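Local coordinates for protein probable endonuclease 4 (Thermotoga maritima, PDB 4HNO) that probably cleaves the phosphodiester bond at apurinic or apyrimidinic sites in DNA as a metal-dependent endonuclease of base excision repair, at residues Ser48-Lys56 and Cys101-Leu109; Asp181-Asp191 and Ser222-His233. All coordinates share one frame; numbering follows the deposited sequence. Where two conformers were deposited one is given.

Both contacts belong to one TIM-barrel chain and lie on opposite sides of its centre, with nearest atoms about 13 Å apart. They share no helix or strand. Contact 1 is on the outer layer: it packs the start of helix 49-61 against the end of helix 84-104. A small apolar core is edged there by lysines, an aspartate and water. Contact 2 lies at the active-site end of the barrel. It is larger and mostly polar, and joins the short helix 182-187 to an irregular loop. Backbone N-H groups, an aspartate and a shared metal do most of the holding. Each contact mixes buried and exposed residues.

Contact 1. Residues Ser48-Lys56 and Cys101-Leu109; sequences SDEAATKFK and CRKLGIRYL
F55 and L104 meet at the apolar centre. Their side chains cross at about a right angle, and F55 CD2 lies 3.9 Å from L104 CD2. The F55 side chain leaves opposite its backbone N (chi1 172°), which carries the ring in toward the end of helix 84-104. There L104 O sits at the ring edge, near its plane, 3.4 Å from F55 CE2. This carbonyl oxygen is buried without a polar partner. At the far end of the ring, F55 CZ reaches I106 CD1 at 4.0 Å. I106 in turn packs on A69 and C71 of strand 69-72. A52 faces the same helix end. A52 CB rests 4.2 Å from L104 CD2 and also touches K103 CG.

G105, just after the helix, leaves helical geometry with positive phi. Outside this core, the extended K56 chain runs past the helix end. K56 CE is 3.5 Å from L104 O, and K56 NZ makes a weak hydrogen bond to K103 O. Two waters also bridge K56 NZ to this end: one to R102 O, the other to K103 O.

At the other edge, K103 stretches out toward the start of helix 49-61. In one of two modelled conformers of D49, K103 NZ forms a 2.8 Å salt bridge with D49 OD1, met on the anti side of the carboxylate. It also bonds to P47 O. S48 caps this helix, its OG accepting from A51 N.

Each lysine thus reaches from its own helix to an end of the other. K56 serves carbonyls at a C-terminal end, where its positive charge probably suits the helix dipole. K103 brings positive charge to an N-terminal end, probably offset by D49.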
loop_
_atom_site.group_PDB
_atom_site.type_symbol
_atom_site.label_atom_id
_atom_site.label_comp_id
_atom_site.label_asym_id
_atom_site.label_seq_id
_atom_site.Cartn_x
_atom_site.Cartn_y
_atom_site.Cartn_z
ATOM N N SER A 48 -4.072 14.332 -18.531
ATOM C CA SER A 48 -3.747 14.866 -19.837
ATOM C C SER A 48 -2.254 14.702 -20.102
ATOM O O SER A 48 -1.443 14.496 -19.189
ATOM C CB SER A 48 -4.117 16.338 -19.936
ATOM O OG SER A 48 -3.255 17.103 -19.115
ATOM N N ASP A 49 -1.876 14.826 -21.367
ATOM C CA ASP A 49 -0.469 14.823 -21.707
ATOM C C ASP A 49 0.282 15.878 -20.914
ATOM O O ASP A 49 1.369 15.624 -20.399
ATOM C CB ASP A 49 -0.245 15.090 -23.184
ATOM C CG ASP A 49 -0.856 14.057 -24.069
ATOM O OD1 ASP A 49 -1.229 12.950 -23.615
ATOM O OD2 ASP A 49 -0.948 14.349 -25.276
ATOM N N GLU A 50 -0.267 17.078 -20.850
ATOM C CA GLU A 50 0.367 18.172 -20.133
ATOM C C GLU A 50 0.516 17.848 -18.656
ATOM O O GLU A 50 1.562 18.108 -18.063
ATOM C CB GLU A 50 -0.476 19.439 -20.325
ATOM C CG GLU A 50 0.005 20.666 -19.587
ATOM C CD GLU A 50 1.260 21.256 -20.180
ATOM O OE1 GLU A 50 1.882 22.117 -19.516
ATOM O OE2 GLU A 50 1.630 20.857 -21.306
ATOM N N ALA A 51 -0.533 17.288 -18.063
ATOM C CA ALA A 51 -0.484 16.963 -16.648
ATOM C C ALA A 51 0.582 15.915 -16.352
ATOM O O ALA A 51 1.291 16.001 -15.338
ATOM C CB ALA A 51 -1.845 16.468 -16.177
ATOM N N ALA A 52 0.688 14.904 -17.206
ATOM C CA ALA A 52 1.676 13.860 -17.003
ATOM C C ALA A 52 3.088 14.412 -17.154
ATOM O O ALA A 52 3.975 14.070 -16.387
ATOM C CB ALA A 52 1.438 12.707 -17.952
ATOM N N THR A 53 3.292 15.265 -18.152
ATOM C CA THR A 53 4.609 15.854 -18.347
ATOM C C THR A 53 4.999 16.712 -17.157
ATOM O O THR A 53 6.123 16.661 -16.681
ATOM C CB THR A 53 4.607 16.671 -19.630
ATOM O OG1 THR A 53 4.374 15.781 -20.726
ATOM C CG2 THR A 53 5.917 17.399 -19.820
ATOM N N LYS A 54 4.067 17.519 -16.661
ATOM C CA LYS A 54 4.371 18.394 -15.535
ATOM C C LYS A 54 4.712 17.561 -14.291
ATOM O O LYS A 54 5.591 17.913 -13.523
ATOM C CB LYS A 54 3.216 19.353 -15.267
ATOM C CG LYS A 54 3.613 20.474 -14.348
ATOM C CD LYS A 54 2.598 21.601 -14.350
ATOM C CE LYS A 54 2.994 22.696 -13.369
ATOM N NZ LYS A 54 1.979 23.781 -13.304
ATOM N N PHE A 55 3.967 16.479 -14.085
ATOM C CA PHE A 55 4.267 15.574 -12.981
ATOM C C PHE A 55 5.689 15.029 -13.083
ATOM O O PHE A 55 6.446 15.063 -12.116
ATOM C CB PHE A 55 3.237 14.446 -12.948
ATOM C CG PHE A 55 3.566 13.361 -11.962
ATOM C CD1 PHE A 55 3.466 13.585 -10.602
ATOM C CD2 PHE A 55 3.985 12.129 -12.395
ATOM C CE1 PHE A 55 3.769 12.591 -9.698
ATOM C CE2 PHE A 55 4.295 11.135 -11.497
ATOM C CZ PHE A 55 4.192 11.364 -10.162
ATOM N N LYS A 56 6.052 14.539 -14.263
ATOM C CA LYS A 56 7.393 14.010 -14.448
ATOM C C LYS A 56 8.448 15.101 -14.246
ATOM O O LYS A 56 9.519 14.839 -13.693
ATOM C CB LYS A 56 7.549 13.392 -15.828
ATOM C CG LYS A 56 6.735 12.120 -15.983
ATOM C CD LYS A 56 6.708 11.654 -17.407
ATOM C CE LYS A 56 5.902 10.371 -17.530
ATOM N NZ LYS A 56 5.825 9.974 -18.929
ATOM N N CYS A 101 -1.166 4.845 -14.232
ATOM C CA CYS A 101 0.182 4.717 -13.703
ATOM C C CYS A 101 1.210 4.784 -14.815
ATOM O O CYS A 101 2.205 5.493 -14.715
ATOM C CB CYS A 101 0.340 3.398 -12.945
ATOM S SG CYS A 101 -0.554 3.297 -11.393
ATOM N N ARG A 102 0.975 4.026 -15.881
ATOM C CA ARG A 102 1.927 3.957 -16.980
ATOM C C ARG A 102 2.121 5.347 -17.596
ATOM O O ARG A 102 3.237 5.715 -17.928
ATOM C CB ARG A 102 1.427 2.915 -17.998
ATOM C CG ARG A 102 2.294 2.627 -19.198
ATOM C CD ARG A 102 3.502 1.703 -18.983
ATOM N NE ARG A 102 4.544 2.369 -18.222
ATOM C CZ ARG A 102 5.408 3.230 -18.746
ATOM N NH1 ARG A 102 6.314 3.785 -17.951
ATOM N NH2 ARG A 102 5.397 3.549 -20.046
ATOM N N LYS A 103 1.058 6.132 -17.743
ATOM C CA LYS A 103 1.173 7.462 -18.332
ATOM C C LYS A 103 1.968 8.415 -17.432
ATOM O O LYS A 103 2.735 9.237 -17.928
ATOM C CB LYS A 103 -0.204 8.019 -18.669
ATOM C CG LYS A 103 -0.113 9.294 -19.484
ATOM C CD LYS A 103 -1.421 9.733 -20.081
ATOM C CE LYS A 103 -1.212 11.006 -20.905
ATOM N NZ LYS A 103 -2.440 11.458 -21.578
ATOM N N LEU A 104 1.764 8.307 -16.120
ATOM C CA LEU A 104 2.503 9.109 -15.154
ATOM C C LEU A 104 3.946 8.651 -14.939
ATOM O O LEU A 104 4.750 9.421 -14.419
ATOM C CB LEU A 104 1.787 9.104 -13.800
ATOM C CG LEU A 104 0.430 9.788 -13.756
ATOM C CD1 LEU A 104 -0.215 9.575 -12.394
ATOM C CD2 LEU A 104 0.523 11.276 -14.083
ATOM N N GLY A 105 4.242 7.404 -15.288
ATOM C CA GLY A 105 5.510 6.788 -14.985
ATOM C C GLY A 105 5.543 6.030 -13.650
ATOM O O GLY A 105 6.575 5.493 -13.280
ATOM N N ILE A 106 4.432 5.993 -12.942
ATOM C CA ILE A 106 4.368 5.287 -11.668
ATOM C C ILE A 106 4.482 3.783 -11.929
ATOM O O ILE A 106 3.836 3.227 -12.819
ATOM C CB ILE A 106 3.059 5.651 -10.930
ATOM C CG1 ILE A 106 3.041 7.120 -10.510
ATOM C CG2 ILE A 106 2.805 4.734 -9.758
ATOM C CD1 ILE A 106 3.898 7.438 -9.333
ATOM N N ARG A 107 5.294 3.148 -11.099
ATOM C CA ARG A 107 5.704 1.781 -11.309
ATOM C C ARG A 107 4.852 0.738 -10.570
ATOM O O ARG A 107 4.931 -0.444 -10.870
ATOM C CB ARG A 107 7.164 1.659 -10.878
ATOM C CG ARG A 107 8.084 2.480 -11.748
ATOM C CD ARG A 107 9.525 2.386 -11.303
ATOM N NE ARG A 107 10.348 3.226 -12.175
ATOM C CZ ARG A 107 11.637 3.458 -11.990
ATOM N NH1 ARG A 107 12.267 2.925 -10.956
ATOM N NH2 ARG A 107 12.296 4.244 -12.827
ATOM N N TYR A 108 4.078 1.202 -9.600
ATOM C CA TYR A 108 3.408 0.321 -8.635
ATOM C C TYR A 108 1.974 0.786 -8.418
ATOM O O TYR A 108 1.724 1.968 -8.182
ATOM C CB TYR A 108 4.109 0.384 -7.287
ATOM C CG TYR A 108 5.511 -0.119 -7.309
ATOM C CD1 TYR A 108 6.588 0.711 -7.113
ATOM C CD2 TYR A 108 5.740 -1.463 -7.530
ATOM C CE1 TYR A 108 7.885 0.210 -7.155
ATOM C CE2 TYR A 108 7.014 -1.968 -7.581
ATOM C CZ TYR A 108 8.088 -1.134 -7.392
ATOM O OH TYR A 108 9.351 -1.687 -7.456
ATOM N N LEU A 109 1.066 -0.185 -8.407
ATOM C CA LEU A 109 -0.349 0.045 -8.136
ATOM C C LEU A 109 -0.766 -0.924 -7.040
ATOM O O LEU A 109 -0.775 -2.142 -7.246
ATOM C CB LEU A 109 -1.181 -0.185 -9.406
ATOM C CG LEU A 109 -2.692 -0.015 -9.240
ATOM C CD1 LEU A 109 -3.076 1.377 -8.775
ATOM C CD2 LEU A 109 -3.375 -0.330 -10.549
HETATM O O HOH W 1 5.360 7.212 -18.829
HETATM O O HOH W 2 3.477 9.289 -20.663
#

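Contact 2. Residues Asp181-Asp191 and Ser222-His233. With MN (manganese (II) ion), chain C; MN (manganese (II) ion), chain E; EDO (1,2-ethanediol), chain J.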
loop_
_atom_site.group_PDB
_atom_site.type_symbol
_atom_site.label_atom_id
_atom_site.label_comp_id
_atom_site.label_asym_id
_atom_site.label_seq_id
_atom_site.Cartn_x
_atom_site.Cartn_y
_atom_site.Cartn_z
ATOM N N ASP A 181 0.789 -3.413 5.556
ATOM C CA ASP A 181 0.163 -2.351 6.327
ATOM C C ASP A 181 0.200 -2.751 7.809
ATOM O O ASP A 181 -0.336 -3.791 8.206
ATOM C CB ASP A 181 -1.269 -2.128 5.834
ATOM C CG ASP A 181 -1.974 -0.977 6.517
ATOM O OD1 ASP A 181 -2.520 -0.090 5.806
ATOM O OD2 ASP A 181 -1.984 -0.937 7.770
ATOM N N THR A 182 0.884 -1.940 8.604
ATOM C CA THR A 182 1.093 -2.278 10.005
ATOM C C THR A 182 -0.197 -2.296 10.820
ATOM O O THR A 182 -0.281 -3.056 11.784
ATOM C CB THR A 182 2.116 -1.332 10.651
ATOM O OG1 THR A 182 1.690 0.017 10.577
ATOM C CG2 THR A 182 3.469 -1.436 9.992
ATOM N N CYS A 183 -1.159 -1.443 10.499
ATOM C CA CYS A 183 -2.428 -1.444 11.235
ATOM C C CYS A 183 -3.243 -2.668 10.864
ATOM O O CYS A 183 -3.742 -3.395 11.729
ATOM C CB CYS A 183 -3.204 -0.156 10.993
ATOM S SG CYS A 183 -4.773 -0.082 11.886
ATOM N N HIS A 184 -3.389 -2.914 9.562
ATOM C CA HIS A 184 -4.118 -4.093 9.139
ATOM C C HIS A 184 -3.491 -5.358 9.729
ATOM O O HIS A 184 -4.190 -6.278 10.171
ATOM C CB HIS A 184 -4.169 -4.200 7.630
ATOM C CG HIS A 184 -4.846 -3.033 6.975
ATOM N ND1 HIS A 184 -4.754 -2.788 5.624
ATOM C CD2 HIS A 184 -5.591 -2.014 7.471
ATOM C CE1 HIS A 184 -5.430 -1.688 5.322
ATOM N NE2 HIS A 184 -5.942 -1.187 6.425
ATOM N N GLY A 185 -2.159 -5.398 9.729
ATOM C CA GLY A 185 -1.467 -6.544 10.269
ATOM C C GLY A 185 -1.684 -6.684 11.773
ATOM O O GLY A 185 -1.925 -7.779 12.283
ATOM N N PHE A 186 -1.572 -5.576 12.495
ATOM C CA PHE A 186 -1.776 -5.597 13.949
ATOM C C PHE A 186 -3.192 -6.073 14.287
ATOM O O PHE A 186 -3.393 -6.893 15.193
ATOM C CB PHE A 186 -1.517 -4.204 14.509
ATOM C CG PHE A 186 -1.245 -4.154 15.985
ATOM C CD1 PHE A 186 -0.118 -4.745 16.532
ATOM C CD2 PHE A 186 -2.101 -3.470 16.830
ATOM C CE1 PHE A 186 0.160 -4.622 17.871
ATOM C CE2 PHE A 186 -1.811 -3.358 18.171
ATOM C CZ PHE A 186 -0.687 -3.942 18.678
ATOM N N ASP A 187 -4.167 -5.591 13.522
ATOM C CA ASP A 187 -5.546 -6.045 13.645
ATOM C C ASP A 187 -5.675 -7.546 13.522
ATOM O O ASP A 187 -6.580 -8.139 14.114
ATOM C CB ASP A 187 -6.390 -5.481 12.486
ATOM C CG ASP A 187 -7.047 -4.149 12.728
ATOM O OD1 ASP A 187 -7.263 -3.725 13.882
ATOM O OD2 ASP A 187 -7.424 -3.546 11.686
ATOM N N SER A 188 -4.782 -8.152 12.742
ATOM C CA SER A 188 -4.834 -9.542 12.359
ATOM C C SER A 188 -3.842 -10.417 13.130
ATOM O O SER A 188 -3.652 -11.575 12.788
ATOM C CB SER A 188 -4.557 -9.679 10.865
ATOM O OG SER A 188 -5.448 -8.875 10.109
ATOM N N GLY A 189 -3.216 -9.857 14.164
ATOM C CA GLY A 189 -2.354 -10.634 15.026
ATOM C C GLY A 189 -0.873 -10.561 14.741
ATOM O O GLY A 189 -0.101 -11.260 15.396
ATOM N N TYR A 190 -0.446 -9.739 13.779
ATOM C CA TYR A 190 0.968 -9.558 13.505
ATOM C C TYR A 190 1.516 -8.538 14.486
ATOM O O TYR A 190 1.335 -7.322 14.321
ATOM C CB TYR A 190 1.215 -9.133 12.063
ATOM C CG TYR A 190 0.919 -10.212 11.050
ATOM C CD1 TYR A 190 -0.270 -10.231 10.335
ATOM C CD2 TYR A 190 1.837 -11.207 10.793
ATOM C CE1 TYR A 190 -0.517 -11.216 9.384
ATOM C CE2 TYR A 190 1.605 -12.184 9.855
ATOM C CZ TYR A 190 0.426 -12.186 9.145
ATOM O OH TYR A 190 0.170 -13.163 8.210
ATOM N N ASP A 191 2.148 -9.052 15.538
ATOM C CA ASP A 191 2.550 -8.231 16.671
ATOM C C ASP A 191 3.950 -7.687 16.473
ATOM O O ASP A 191 4.938 -8.261 16.920
ATOM C CB ASP A 191 2.472 -9.037 17.955
ATOM C CG ASP A 191 2.742 -8.208 19.182
ATOM O OD1 ASP A 191 2.927 -6.983 19.020
ATOM O OD2 ASP A 191 2.766 -8.785 20.291
ATOM N N SER A 222 -2.590 1.953 15.272
ATOM C CA SER A 222 -3.943 1.433 15.367
ATOM C C SER A 222 -4.700 2.043 16.535
ATOM O O SER A 222 -4.167 2.171 17.635
ATOM C CB SER A 222 -3.947 -0.084 15.525
ATOM O OG SER A 222 -5.298 -0.514 15.576
ATOM N N LYS A 223 -5.963 2.365 16.298
ATOM C CA LYS A 223 -6.843 2.803 17.371
ATOM C C LYS A 223 -7.213 1.668 18.323
ATOM O O LYS A 223 -7.785 1.938 19.372
ATOM C CB LYS A 223 -8.105 3.453 16.806
ATOM C CG LYS A 223 -7.834 4.829 16.222
ATOM C CD LYS A 223 -9.075 5.602 15.893
ATOM C CE LYS A 223 -8.714 7.009 15.431
ATOM N NZ LYS A 223 -8.402 7.917 16.580
ATOM N N TYR A 224 -6.909 0.424 17.954
ATOM C CA TYR A 224 -7.368 -0.737 18.707
ATOM C C TYR A 224 -6.221 -1.671 19.018
ATOM O O TYR A 224 -5.161 -1.632 18.395
ATOM C CB TYR A 224 -8.473 -1.473 17.927
ATOM C CG TYR A 224 -9.747 -0.663 17.826
ATOM C CD1 TYR A 224 -9.955 0.205 16.755
ATOM C CD2 TYR A 224 -10.705 -0.711 18.806
ATOM C CE1 TYR A 224 -11.090 0.992 16.654
ATOM C CE2 TYR A 224 -11.849 0.099 18.732
ATOM C CZ TYR A 224 -12.030 0.939 17.639
ATOM O OH TYR A 224 -13.147 1.737 17.513
ATOM N N PRO A 225 -6.442 -2.573 19.985
ATOM C CA PRO A 225 -5.396 -3.517 20.370
ATOM C C PRO A 225 -5.097 -4.566 19.307
ATOM O O PRO A 225 -5.824 -4.747 18.319
ATOM C CB PRO A 225 -5.976 -4.196 21.615
ATOM C CG PRO A 225 -7.008 -3.287 22.124
ATOM C CD PRO A 225 -7.578 -2.594 20.929
ATOM N N LEU A 226 -4.019 -5.291 19.561
ATOM C CA LEU A 226 -3.636 -6.435 18.763
ATOM C C LEU A 226 -4.827 -7.350 18.563
ATOM O O LEU A 226 -5.501 -7.708 19.518
ATOM C CB LEU A 226 -2.517 -7.188 19.471
ATOM C CG LEU A 226 -1.963 -8.421 18.776
ATOM C CD1 LEU A 226 -1.170 -8.066 17.548
ATOM C CD2 LEU A 226 -1.102 -9.195 19.757
ATOM N N GLY A 227 -5.072 -7.762 17.330
ATOM C CA GLY A 227 -6.102 -8.734 17.041
ATOM C C GLY A 227 -7.511 -8.190 16.912
ATOM O O GLY A 227 -8.437 -8.956 16.702
ATOM N N ALA A 228 -7.690 -6.872 16.995
ATOM C CA ALA A 228 -9.029 -6.301 17.083
ATOM C C ALA A 228 -9.835 -6.377 15.784
ATOM O O ALA A 228 -11.052 -6.225 15.832
ATOM C CB ALA A 228 -8.944 -4.869 17.495
ATOM N N ALA A 229 -9.181 -6.510 14.629
ATOM C CA ALA A 229 -9.895 -6.597 13.344
ATOM C C ALA A 229 -10.802 -5.390 13.071
ATOM O O ALA A 229 -11.869 -5.553 12.506
ATOM C CB ALA A 229 -10.662 -7.915 13.242
ATOM N N LYS A 230 -10.352 -4.185 13.408
ATOM C CA LYS A 230 -11.197 -2.987 13.315
ATOM C C LYS A 230 -10.891 -2.053 12.147
ATOM O O LYS A 230 -11.761 -1.291 11.732
ATOM C CB LYS A 230 -11.098 -2.169 14.604
ATOM C CG LYS A 230 -11.761 -2.833 15.798
ATOM C CD LYS A 230 -13.275 -2.864 15.684
ATOM C CE LYS A 230 -13.914 -3.557 16.879
ATOM N NZ LYS A 230 -15.390 -3.413 16.849
ATOM N N ASP A 231 -9.662 -2.068 11.647
ATOM C CA ASP A 231 -9.214 -1.165 10.575
ATOM C C ASP A 231 -9.557 0.296 10.841
ATOM O O ASP A 231 -10.228 0.957 10.074
ATOM C CB ASP A 231 -9.735 -1.590 9.225
ATOM C CG ASP A 231 -8.970 -0.943 8.080
ATOM O OD1 ASP A 231 -9.305 -1.200 6.917
ATOM O OD2 ASP A 231 -7.984 -0.207 8.338
ATOM N N ARG A 232 -9.011 0.796 11.939
ATOM C CA ARG A 232 -9.048 2.216 12.252
ATOM C C ARG A 232 -7.624 2.683 12.544
ATOM O O ARG A 232 -7.034 2.389 13.606
ATOM C CB ARG A 232 -9.992 2.504 13.430
ATOM C CG ARG A 232 -11.466 2.224 13.126
ATOM C CD ARG A 232 -11.992 3.111 12.001
ATOM N NE ARG A 232 -13.431 2.956 11.784
ATOM C CZ ARG A 232 -13.980 2.073 10.951
ATOM N NH1 ARG A 232 -13.215 1.245 10.246
ATOM N NH2 ARG A 232 -15.300 2.016 10.824
ATOM N N HIS A 233 -7.064 3.402 11.568
ATOM C CA HIS A 233 -5.699 3.847 11.668
ATOM C C HIS A 233 -5.574 4.956 12.712
ATOM O O HIS A 233 -6.511 5.716 12.965
ATOM C CB HIS A 233 -5.205 4.411 10.332
ATOM C CG HIS A 233 -5.346 3.494 9.155
ATOM N ND1 HIS A 233 -4.881 3.864 7.915
ATOM C CD2 HIS A 233 -5.932 2.285 8.979
ATOM C CE1 HIS A 233 -5.167 2.907 7.037
ATOM N NE2 HIS A 233 -5.817 1.940 7.657
HETATM MN MN MN C . -7.079 0.524 6.672
HETATM MN MN MN E . -2.905 0.554 3.899
HETATM C C1 EDO J . 0.774 -6.253 21.885
HETATM O O1 EDO J . 1.470 -5.050 22.242
HETATM C C2 EDO J . 1.154 -7.383 22.838
HETATM O O2 EDO J . 2.554 -7.701 22.718
HETATM O O HOH W 3 -5.457 -3.173 15.842
HETATM O O HOH W 4 -7.610 -0.863 13.858
HETATM O O HOH W 5 -4.465 1.092 2.860
#
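D187 packs tightly into the loop 222-233, gripped through both carboxylate oxygens. D187 OD2 accepts from D231 N at 2.7 Å on its syn side, and S150 OG also bonds it. D187 OD1 takes K230 N from above the carboxylate plane, at 3.2 Å. One buried water donates to D187 OD1 and hydrogen-bonds S222 OG; a second lies near both. G227 N gives a nearly straight bond to F186 O (173°), and A229 N bonds to D187 O.

H184 NE2, D231 OD2 and H233 NE2 bind one manganese, where zinc is also seen. This is one of the three metal positions of the endonuclease IV family. H184 ND1 bonds to N148 O and H233 ND1 to E263 O, which helps fix both rings. D181 OD1 binds a second manganese together with E147, H218, E263 and a water.

The solvent side lies around L226, exposed yet still over F186. With chi1 at -161°, the F186 ring swings out under L226 CD1, 4.0 Å from the ring centroid. Ethanediol O2 donates to D191 OD2; D191 OD1 bonds T193 OG1.

Helix 182-187 directly follows strand 176-181 and ends in a Schellman motif at G189. The loop joins strands 214-222 and 233-234, while T182 packs on helix 242-250.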